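Local coordinates for protein transcription initiation factor TFIID subunit 5 (Encephalitozoon cuniculi, PDB 2J4B) that probably acts as a subunit of the TFIID complex in RNA polymerase II transcription initiation, this chain being its N-terminal domain, at residues N28-L33 / R104-L109; P36-I41 / E70-F75; E76-V81 / H85-A90; F113-E116 / I122-I125. One frame throughout, in Å; residues are numbered along the deposited sequence.

Contact 1: residues N28-L33 / R104-L109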
# COMPACT_ATOMS: atom_id res chain seq x y z
N ASN A 28 2.51 12.07 9.17
CA ASN A 28 2.74 12.73 7.89
C ASN A 28 3.58 11.86 6.96
O ASN A 28 3.29 11.72 5.77
CB ASN A 28 3.52 14.01 8.17
CG ASN A 28 3.20 15.15 7.24
OD1 ASN A 28 4.04 16.02 7.01
ND2 ASN A 28 1.98 15.18 6.73
N ASP A 29 4.66 11.31 7.50
CA ASP A 29 5.56 10.48 6.73
C ASP A 29 5.07 9.05 6.58
O ASP A 29 5.54 8.34 5.73
CB ASP A 29 6.94 10.43 7.39
CG ASP A 29 7.73 11.67 7.18
OD1 ASP A 29 7.30 12.52 6.34
OD2 ASP A 29 8.77 11.79 7.86
N LEU A 30 4.14 8.64 7.44
CA LEU A 30 3.64 7.28 7.43
C LEU A 30 2.37 7.10 6.59
O LEU A 30 2.16 6.05 6.02
CB LEU A 30 3.41 6.78 8.86
CG LEU A 30 4.71 6.64 9.68
CD1 LEU A 30 4.44 6.43 11.17
CD2 LEU A 30 5.60 5.53 9.14
N LEU A 31 1.52 8.11 6.49
CA LEU A 31 0.24 7.93 5.80
C LEU A 31 0.40 7.62 4.30
O LEU A 31 -0.35 6.81 3.76
CB LEU A 31 -0.71 9.11 6.04
CG LEU A 31 -1.49 8.98 7.36
CD1 LEU A 31 -2.19 10.30 7.77
CD2 LEU A 31 -2.51 7.83 7.33
N PRO A 32 1.37 8.26 3.63
CA PRO A 32 1.58 7.98 2.20
C PRO A 32 1.82 6.51 1.90
O PRO A 32 1.58 6.06 0.78
CB PRO A 32 2.82 8.81 1.85
CG PRO A 32 2.84 9.91 2.87
CD PRO A 32 2.30 9.28 4.14
N LEU A 33 2.27 5.77 2.91
CA LEU A 33 2.56 4.36 2.76
C LEU A 33 1.31 3.53 2.47
O LEU A 33 1.39 2.49 1.82
CB LEU A 33 3.25 3.83 4.02
CG LEU A 33 3.59 2.34 4.06
CD1 LEU A 33 4.43 1.86 2.85
CD2 LEU A 33 4.31 1.97 5.36
N ARG A 104 14.15 9.84 9.25
CA ARG A 104 14.85 8.68 9.78
C ARG A 104 14.10 8.01 10.93
O ARG A 104 14.14 6.80 11.07
CB ARG A 104 16.25 9.07 10.28
CG ARG A 104 17.24 7.88 10.33
CD ARG A 104 18.13 7.82 11.60
NE ARG A 104 18.54 9.13 12.11
CZ ARG A 104 19.41 9.32 13.10
NH1 ARG A 104 19.99 8.28 13.70
NH2 ARG A 104 19.71 10.56 13.49
N TYR A 105 13.43 8.80 11.76
CA TYR A 105 12.71 8.24 12.91
C TYR A 105 11.42 7.48 12.51
O TYR A 105 11.22 6.35 12.92
CB TYR A 105 12.39 9.35 13.91
CG TYR A 105 13.61 10.07 14.41
CD1 TYR A 105 14.62 9.39 15.06
CD2 TYR A 105 13.76 11.44 14.21
CE1 TYR A 105 15.75 10.04 15.50
CE2 TYR A 105 14.88 12.11 14.67
CZ TYR A 105 15.87 11.39 15.31
OH TYR A 105 17.01 12.03 15.76
N ALA A 106 10.55 8.11 11.73
CA ALA A 106 9.35 7.46 11.19
C ALA A 106 9.70 6.14 10.51
O ALA A 106 9.05 5.11 10.73
CB ALA A 106 8.63 8.38 10.21
N PHE A 107 10.73 6.19 9.66
CA PHE A 107 11.24 4.99 9.03
C PHE A 107 11.57 3.93 10.09
O PHE A 107 11.08 2.80 10.02
CB PHE A 107 12.49 5.31 8.20
CG PHE A 107 13.04 4.13 7.45
CD1 PHE A 107 12.33 3.57 6.39
CD2 PHE A 107 14.29 3.60 7.77
CE1 PHE A 107 12.85 2.51 5.67
CE2 PHE A 107 14.81 2.55 7.06
CZ PHE A 107 14.10 1.99 6.02
N ASP A 108 12.40 4.28 11.06
CA ASP A 108 12.83 3.31 12.06
C ASP A 108 11.63 2.73 12.85
O ASP A 108 11.48 1.51 12.98
CB ASP A 108 13.88 3.91 12.98
CG ASP A 108 14.71 2.85 13.66
OD1 ASP A 108 14.14 2.01 14.39
OD2 ASP A 108 15.94 2.82 13.46
N LEU A 109 10.75 3.60 13.33
CA LEU A 109 9.53 3.12 13.97
C LEU A 109 8.78 2.15 13.05
O LEU A 109 8.32 1.10 13.50
CB LEU A 109 8.64 4.29 14.39
CG LEU A 109 9.20 5.04 15.61
CD1 LEU A 109 8.57 6.42 15.77
CD2 LEU A 109 9.04 4.21 16.91
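D29 and L30 of helix 24-30 meet A106 in the first turn of helix 104-116. D29 touches the small alanine methyl with its own CB, 3.9 Å from A106 CB, while L30 comes to it from a direction about at right angles. The CA atoms of D29 and A106 lie just 6.6 Å apart. The CG of D29 sits anti to the carbonyl carbon (chi1 -76°), a setting that carries the carboxylate forward past the methyl, with OD2 4.1 Å from A106 CB. OD2 does not stop there, for it accepts a hydrogen bond from the backbone N of G103. This ties the acid to the junction where strand 98-103 passes into helix 104-116; the nearby helix N-terminus would probably favour a negative charge. L30 reaches the same alanine from its branch end. Its chi1 of -66° and extended chi2 of 168° bring CD2 3.8 Å from A106 O, a van der Waals contact with the carbonyl, and CD2 makes its apolar contact with A106 CB at 4.3 Å. Beyond the alanine, L30 also packs on W18 and I19 of helix 8-21 and on L110. Such close approach over an alanine is typical of helix-helix packing at a small residue, here within the TAF5 NTD2 domain.

Contact 2: residues P36-I41 / E70-F75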
# COMPACT_ATOMS: atom_id res chain seq x y z
N PRO A 36 0.03 3.10 -1.94
CA PRO A 36 0.66 2.05 -2.75
C PRO A 36 0.46 0.65 -2.18
O PRO A 36 0.24 -0.27 -2.93
CB PRO A 36 2.15 2.44 -2.75
CG PRO A 36 2.31 3.37 -1.60
CD PRO A 36 1.02 4.07 -1.44
N LEU A 37 0.50 0.50 -0.87
CA LEU A 37 0.22 -0.79 -0.27
C LEU A 37 -1.20 -1.27 -0.61
O LEU A 37 -1.41 -2.44 -0.94
CB LEU A 37 0.37 -0.70 1.25
CG LEU A 37 0.05 -1.97 2.03
CD1 LEU A 37 0.67 -3.26 1.40
CD2 LEU A 37 0.50 -1.78 3.50
N PHE A 38 -2.15 -0.34 -0.50
CA PHE A 38 -3.56 -0.58 -0.82
C PHE A 38 -3.79 -1.09 -2.25
O PHE A 38 -4.45 -2.09 -2.46
CB PHE A 38 -4.32 0.73 -0.62
CG PHE A 38 -5.72 0.72 -1.16
CD1 PHE A 38 -6.74 0.11 -0.47
CD2 PHE A 38 -6.02 1.39 -2.34
CE1 PHE A 38 -8.05 0.15 -0.95
CE2 PHE A 38 -7.33 1.45 -2.83
CZ PHE A 38 -8.34 0.83 -2.13
N ILE A 39 -3.25 -0.37 -3.22
CA ILE A 39 -3.37 -0.77 -4.61
C ILE A 39 -2.74 -2.13 -4.77
O ILE A 39 -3.29 -3.02 -5.40
CB ILE A 39 -2.68 0.25 -5.56
CG1 ILE A 39 -3.45 1.58 -5.54
CG2 ILE A 39 -2.59 -0.30 -6.98
CD1 ILE A 39 -4.92 1.46 -5.91
N HIS A 40 -1.56 -2.30 -4.17
CA HIS A 40 -0.82 -3.54 -4.32
C HIS A 40 -1.59 -4.74 -3.79
O HIS A 40 -1.51 -5.82 -4.36
CB HIS A 40 0.57 -3.44 -3.69
CG HIS A 40 1.61 -2.93 -4.63
ND1 HIS A 40 1.94 -3.59 -5.79
CD2 HIS A 40 2.39 -1.83 -4.58
CE1 HIS A 40 2.89 -2.91 -6.42
NE2 HIS A 40 3.18 -1.84 -5.70
N ILE A 41 -2.29 -4.57 -2.68
CA ILE A 41 -3.17 -5.63 -2.16
C ILE A 41 -4.33 -5.94 -3.12
O ILE A 41 -4.64 -7.10 -3.40
CB ILE A 41 -3.71 -5.26 -0.76
CG1 ILE A 41 -2.54 -5.26 0.25
CG2 ILE A 41 -4.81 -6.22 -0.33
CD1 ILE A 41 -2.88 -4.62 1.58
N GLU A 70 -8.93 10.79 -7.89
CA GLU A 70 -8.85 10.73 -9.35
C GLU A 70 -8.31 9.38 -9.79
O GLU A 70 -8.86 8.75 -10.69
CB GLU A 70 -7.89 11.82 -9.87
CG GLU A 70 -8.14 13.23 -9.34
CD GLU A 70 -8.93 14.07 -10.30
OE1 GLU A 70 -8.93 13.75 -11.51
OE2 GLU A 70 -9.53 15.07 -9.85
N GLU A 71 -7.22 8.95 -9.15
CA GLU A 71 -6.52 7.72 -9.52
C GLU A 71 -7.28 6.49 -9.02
O GLU A 71 -7.34 5.46 -9.71
CB GLU A 71 -5.10 7.71 -8.95
CG GLU A 71 -4.17 8.73 -9.57
CD GLU A 71 -4.56 10.18 -9.26
OE1 GLU A 71 -4.45 10.58 -8.08
OE2 GLU A 71 -4.96 10.90 -10.19
N ILE A 72 -7.87 6.61 -7.83
CA ILE A 72 -8.75 5.56 -7.31
C ILE A 72 -9.84 5.19 -8.32
O ILE A 72 -10.07 4.02 -8.59
CB ILE A 72 -9.43 5.99 -5.98
CG1 ILE A 72 -8.38 6.25 -4.89
CG2 ILE A 72 -10.42 4.93 -5.52
CD1 ILE A 72 -7.56 5.05 -4.53
N LYS A 73 -10.50 6.19 -8.90
CA LYS A 73 -11.57 5.93 -9.86
C LYS A 73 -11.07 5.35 -11.18
O LYS A 73 -11.83 4.73 -11.91
CB LYS A 73 -12.40 7.19 -10.11
CG LYS A 73 -13.68 6.92 -10.90
CD LYS A 73 -14.45 8.19 -11.21
CE LYS A 73 -15.67 7.89 -12.05
NZ LYS A 73 -15.32 7.08 -13.26
N GLN A 74 -9.79 5.55 -11.50
CA GLN A 74 -9.20 4.83 -12.63
C GLN A 74 -9.10 3.33 -12.32
O GLN A 74 -9.40 2.50 -13.17
CB GLN A 74 -7.82 5.39 -12.98
CG GLN A 74 -7.81 6.47 -14.06
CD GLN A 74 -6.40 6.84 -14.49
OE1 GLN A 74 -5.69 7.54 -13.77
NE2 GLN A 74 -5.98 6.36 -15.65
N PHE A 75 -8.71 2.99 -11.09
CA PHE A 75 -8.57 1.59 -10.69
C PHE A 75 -9.90 0.90 -10.42
O PHE A 75 -10.01 -0.31 -10.55
CB PHE A 75 -7.70 1.47 -9.45
CG PHE A 75 -6.28 1.90 -9.65
CD1 PHE A 75 -5.45 1.21 -10.51
CD2 PHE A 75 -5.76 2.96 -8.95
CE1 PHE A 75 -4.13 1.60 -10.66
CE2 PHE A 75 -4.47 3.34 -9.12
CZ PHE A 75 -3.65 2.66 -9.97
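I39 presents its branches to the ring of F75, and the two side chains cross at about a right angle. The delta methyl does most of the touching: I39 CD1 lies above the ring, offset toward its CD2-CE2 rim, 3.5 Å from F75 CD2 and 3.7 Å from F75 CE2. I39 CG1 follows at 4.1 Å from F75 CE2. The gamma methyl CG2 lies over the same face, farther off, so the isoleucine covers that face with CD1 as its closest atom. CG1 stands beside the backbone N (chi1 -68°), and a chi2 of -56° turns CD1 onto the ring. A second pair lies alongside. F38, its CG anti to the backbone N (chi1 169°), sends the ring outward until CE2 comes 4.0 Å from I72 CD1; the methyl meets the ring obliquely, and these side chains too run nearly perpendicular. All four residues are buried, and nothing polar crosses the interface. Helix 34-47 is thereby joined to helix 69-75 within a largely aromatic interior: F57 and F58 of helix 51-61 meet the F38 ring, F89 of helix 88-95 packs edge-to-face with F75, and Y12 of helix 8-21 also touches F38.

Contact 3: residues E76-V81 / H85-A90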
# COMPACT_ATOMS: atom_id res chain seq x y z
N GLU A 76 -10.90 1.66 -10.00
CA GLU A 76 -12.24 1.12 -9.77
C GLU A 76 -12.72 0.16 -10.87
O GLU A 76 -13.36 -0.85 -10.58
CB GLU A 76 -13.24 2.27 -9.61
CG GLU A 76 -14.69 1.91 -9.81
CD GLU A 76 -15.56 3.12 -10.06
OE1 GLU A 76 -15.60 4.01 -9.18
OE2 GLU A 76 -16.19 3.19 -11.14
N SER A 77 -12.40 0.47 -12.13
CA SER A 77 -12.86 -0.32 -13.28
C SER A 77 -11.95 -1.49 -13.61
O SER A 77 -12.20 -2.22 -14.56
CB SER A 77 -13.01 0.56 -14.53
OG SER A 77 -11.78 0.69 -15.25
N ILE A 78 -10.88 -1.67 -12.84
CA ILE A 78 -9.92 -2.75 -13.06
C ILE A 78 -10.20 -3.94 -12.14
O ILE A 78 -9.81 -3.91 -10.97
CB ILE A 78 -8.50 -2.26 -12.78
CG1 ILE A 78 -8.13 -1.14 -13.75
CG2 ILE A 78 -7.47 -3.40 -12.89
CD1 ILE A 78 -6.81 -0.52 -13.43
N TYR A 79 -10.87 -4.98 -12.66
CA TYR A 79 -11.28 -6.15 -11.87
C TYR A 79 -10.46 -7.41 -12.15
O TYR A 79 -10.28 -8.24 -11.27
CB TYR A 79 -12.76 -6.51 -12.12
CG TYR A 79 -13.69 -5.34 -12.07
CD1 TYR A 79 -13.93 -4.66 -10.88
CD2 TYR A 79 -14.34 -4.90 -13.22
CE1 TYR A 79 -14.78 -3.58 -10.83
CE2 TYR A 79 -15.20 -3.81 -13.17
CZ TYR A 79 -15.41 -3.16 -11.98
OH TYR A 79 -16.25 -2.08 -11.93
N THR A 80 -10.00 -7.58 -13.38
CA THR A 80 -9.34 -8.81 -13.77
C THR A 80 -7.89 -8.60 -14.13
O THR A 80 -7.43 -7.46 -14.23
CB THR A 80 -10.05 -9.46 -14.97
OG1 THR A 80 -9.87 -8.64 -16.13
CG2 THR A 80 -11.54 -9.63 -14.67
N VAL A 81 -7.18 -9.70 -14.30
CA VAL A 81 -5.78 -9.68 -14.70
C VAL A 81 -5.61 -9.06 -16.08
O VAL A 81 -4.64 -8.34 -16.31
CB VAL A 81 -5.17 -11.12 -14.71
CG1 VAL A 81 -3.92 -11.19 -15.60
CG2 VAL A 81 -4.85 -11.54 -13.30
N HIS A 85 -3.31 -5.68 -17.50
CA HIS A 85 -2.45 -5.72 -18.69
C HIS A 85 -2.80 -4.65 -19.75
O HIS A 85 -1.91 -4.18 -20.47
CB HIS A 85 -2.48 -7.12 -19.32
CG HIS A 85 -1.48 -8.07 -18.73
ND1 HIS A 85 -1.70 -8.74 -17.55
CD2 HIS A 85 -0.25 -8.46 -19.17
CE1 HIS A 85 -0.65 -9.50 -17.28
NE2 HIS A 85 0.24 -9.35 -18.24
N GLU A 86 -4.07 -4.29 -19.86
CA GLU A 86 -4.51 -3.42 -20.96
C GLU A 86 -4.54 -1.93 -20.57
O GLU A 86 -4.61 -1.07 -21.43
CB GLU A 86 -5.86 -3.88 -21.53
CG GLU A 86 -7.08 -3.53 -20.67
CD GLU A 86 -8.36 -4.26 -21.09
OE1 GLU A 86 -8.35 -5.03 -22.09
OE2 GLU A 86 -9.39 -4.07 -20.41
N ASN A 87 -4.49 -1.65 -19.28
CA ASN A 87 -4.46 -0.29 -18.77
C ASN A 87 -3.07 0.02 -18.20
O ASN A 87 -2.65 -0.57 -17.18
CB ASN A 87 -5.52 -0.13 -17.69
CG ASN A 87 -6.92 -0.27 -18.25
OD1 ASN A 87 -7.48 0.68 -18.82
ND2 ASN A 87 -7.51 -1.46 -18.08
N ASN A 88 -2.36 0.93 -18.87
CA ASN A 88 -0.95 1.15 -18.59
C ASN A 88 -0.71 1.85 -17.27
O ASN A 88 0.36 1.69 -16.67
CB ASN A 88 -0.27 1.91 -19.73
CG ASN A 88 0.22 0.98 -20.83
OD1 ASN A 88 0.33 1.38 -21.99
ND2 ASN A 88 0.52 -0.27 -20.47
N PHE A 89 -1.68 2.63 -16.82
CA PHE A 89 -1.55 3.21 -15.50
C PHE A 89 -1.58 2.08 -14.45
O PHE A 89 -0.90 2.17 -13.44
CB PHE A 89 -2.63 4.27 -15.23
CG PHE A 89 -3.96 3.69 -14.91
CD1 PHE A 89 -4.26 3.28 -13.61
CD2 PHE A 89 -4.92 3.54 -15.89
CE1 PHE A 89 -5.49 2.73 -13.32
CE2 PHE A 89 -6.16 2.98 -15.61
CZ PHE A 89 -6.45 2.58 -14.33
N ALA A 90 -2.32 1.01 -14.71
CA ALA A 90 -2.36 -0.15 -13.79
C ALA A 90 -1.12 -1.04 -13.93
O ALA A 90 -0.60 -1.54 -12.93
CB ALA A 90 -3.61 -0.96 -14.01
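I78 and V81 lie where the loop after helix 69-75 enters the short helix 81-86, which turns at N87 into helix 88-95; I78 packs across to helix 88-95, and V81 bonds to H85 within helix 81-86. T80 is the N-cap of helix 81-86, its OG1 making a weak bond to the N of H83. Apolar packing joins the loop to the second helix. I78 points its CD1 at F89 and A90, 3.2 Å from F89 CZ and 3.3 Å from A90 CB, very short approaches whose exact values are doubtful at this resolution. F89 approaches from the opposite direction, and the methyl meets its ring obliquely; a chi1 of 77° places CG between the backbone N and the carbonyl carbon and brings the ring end to I78. N87 lies beside I78, its ND2 giving a hydrogen bond to H83 O. Hydrogen bonding closes the first turn of helix 81-86. H85 N donates to V81 O over 3.2 Å at 156°, the regular helical bond. V81 and H85 run side by side, V81 CG1 in van der Waals contact with the imidazole, 3.8 Å from H85 ND1. That ND1, with the acceptor close to the ring plane, donates to V81 O over 3.2 Å at 163°, and the two donors come from opposite faces of the carbonyl plane.

Contact 4: residues F113-E116 / I122-I125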
# COMPACT_ATOMS: atom_id res chain seq x y z
N PHE A 113 8.11 -1.84 13.71
CA PHE A 113 6.73 -2.33 13.81
C PHE A 113 6.46 -3.54 12.90
O PHE A 113 5.88 -4.53 13.33
CB PHE A 113 5.73 -1.21 13.49
CG PHE A 113 4.33 -1.67 13.49
CD1 PHE A 113 3.70 -1.99 14.68
CD2 PHE A 113 3.65 -1.85 12.32
CE1 PHE A 113 2.42 -2.45 14.69
CE2 PHE A 113 2.36 -2.32 12.32
CZ PHE A 113 1.74 -2.61 13.50
N LEU A 114 6.88 -3.44 11.64
CA LEU A 114 6.67 -4.55 10.69
C LEU A 114 7.47 -5.81 11.05
O LEU A 114 6.97 -6.92 10.93
CB LEU A 114 7.01 -4.10 9.27
CG LEU A 114 6.26 -2.89 8.74
CD1 LEU A 114 6.98 -2.34 7.49
CD2 LEU A 114 4.80 -3.25 8.43
N GLU A 115 8.71 -5.63 11.50
CA GLU A 115 9.54 -6.76 11.95
C GLU A 115 9.09 -7.39 13.27
O GLU A 115 9.21 -8.60 13.47
CB GLU A 115 11.00 -6.33 12.10
CG GLU A 115 11.73 -6.19 10.78
CD GLU A 115 13.18 -5.77 10.93
OE1 GLU A 115 13.53 -5.05 11.90
OE2 GLU A 115 13.98 -6.18 10.07
N GLU A 116 8.59 -6.56 14.18
CA GLU A 116 8.16 -7.07 15.48
C GLU A 116 6.86 -7.85 15.36
O GLU A 116 6.56 -8.70 16.19
CB GLU A 116 8.01 -5.92 16.48
CG GLU A 116 7.59 -6.38 17.89
CD GLU A 116 7.88 -5.33 18.95
OE1 GLU A 116 7.97 -4.12 18.59
OE2 GLU A 116 8.04 -5.70 20.13
N ILE A 122 4.08 -7.08 3.96
CA ILE A 122 4.26 -5.64 3.79
C ILE A 122 5.72 -5.30 3.55
O ILE A 122 6.03 -4.40 2.78
CB ILE A 122 3.75 -4.83 5.00
CG1 ILE A 122 2.24 -5.00 5.19
CG2 ILE A 122 4.09 -3.34 4.83
CD1 ILE A 122 1.65 -4.15 6.32
N LEU A 123 6.63 -6.03 4.21
CA LEU A 123 8.08 -5.87 4.03
C LEU A 123 8.50 -6.28 2.63
O LEU A 123 9.43 -5.73 2.07
CB LEU A 123 8.87 -6.73 5.03
CG LEU A 123 8.77 -6.41 6.52
CD1 LEU A 123 9.23 -7.59 7.38
CD2 LEU A 123 9.55 -5.18 6.85
N LYS A 124 7.84 -7.29 2.08
CA LYS A 124 8.12 -7.72 0.72
C LYS A 124 7.77 -6.59 -0.20
O LYS A 124 8.58 -6.20 -1.04
CB LYS A 124 7.31 -8.96 0.36
CG LYS A 124 7.64 -9.57 -1.00
CD LYS A 124 6.72 -10.75 -1.29
CE LYS A 124 5.22 -10.36 -1.36
NZ LYS A 124 4.35 -11.59 -1.53
N ILE A 125 6.59 -6.02 -0.01
CA ILE A 125 6.16 -4.90 -0.83
C ILE A 125 7.15 -3.74 -0.77
O ILE A 125 7.50 -3.18 -1.80
CB ILE A 125 4.75 -4.41 -0.43
CG1 ILE A 125 3.70 -5.49 -0.71
CG2 ILE A 125 4.42 -3.05 -1.14
CD1 ILE A 125 3.66 -5.92 -2.13
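Within the alpha-alpha hairpin formed by helices 104-116 and 120-129, L114 packs between I122 and L123, two successive residues of the second helix. Its CB lies 3.7 Å from L123 CD2, and the two leucines slide past each other in opposite directions. Of this pair, CD2 of L114 meets I122 alone, 3.7 Å from I122 CG2 and 3.9 Å from I122 CD1, and here the side chains cross at about a right angle. L114 CD1 lies between the two neighbours, 3.9 Å from L123 CD2 and 4.1 Å from I122 CG2. The torsions of L114 direct this fork at the I122-L123 pair, with CG anti to the carbonyl carbon (chi1 -57°) and chi2 extended at 164°. At the outer margin, the aliphatic part of E115 brushes L123, CG being 4.4 Å from L123 CD1, while its carboxylate makes no bond across the contact. On the inner side, I122 rests on S11 and L15 of helix 8-21, and L119 in the connecting turn touches L114. Leucine and isoleucine side chains meshing this way beside a short connection are characteristic of a helical hairpin; here it belongs to the crossover that joins the two parallel strands, 98-103 and 130-135.

The four contacts run along an elongated helical domain. Contacts 2 and 3 lie on one side of the chain's centre, their own centres about 10 Å apart, and they meet directly: F75 CE1 is 3.2 Å from F89 CE1, so one aromatic cluster serves both. Contacts 1 and 4 lie across the centre from them and share helix 104-116, with about 13 Å between their centres. Contact 2 bridges the halves: although its centre is about 20 Å from that of contact 4, L37 CD2 reaches within 3.9 Å of I122 CD1. Contacts 1 and 3 are the most widely separated pair, with about 29 Å between centres.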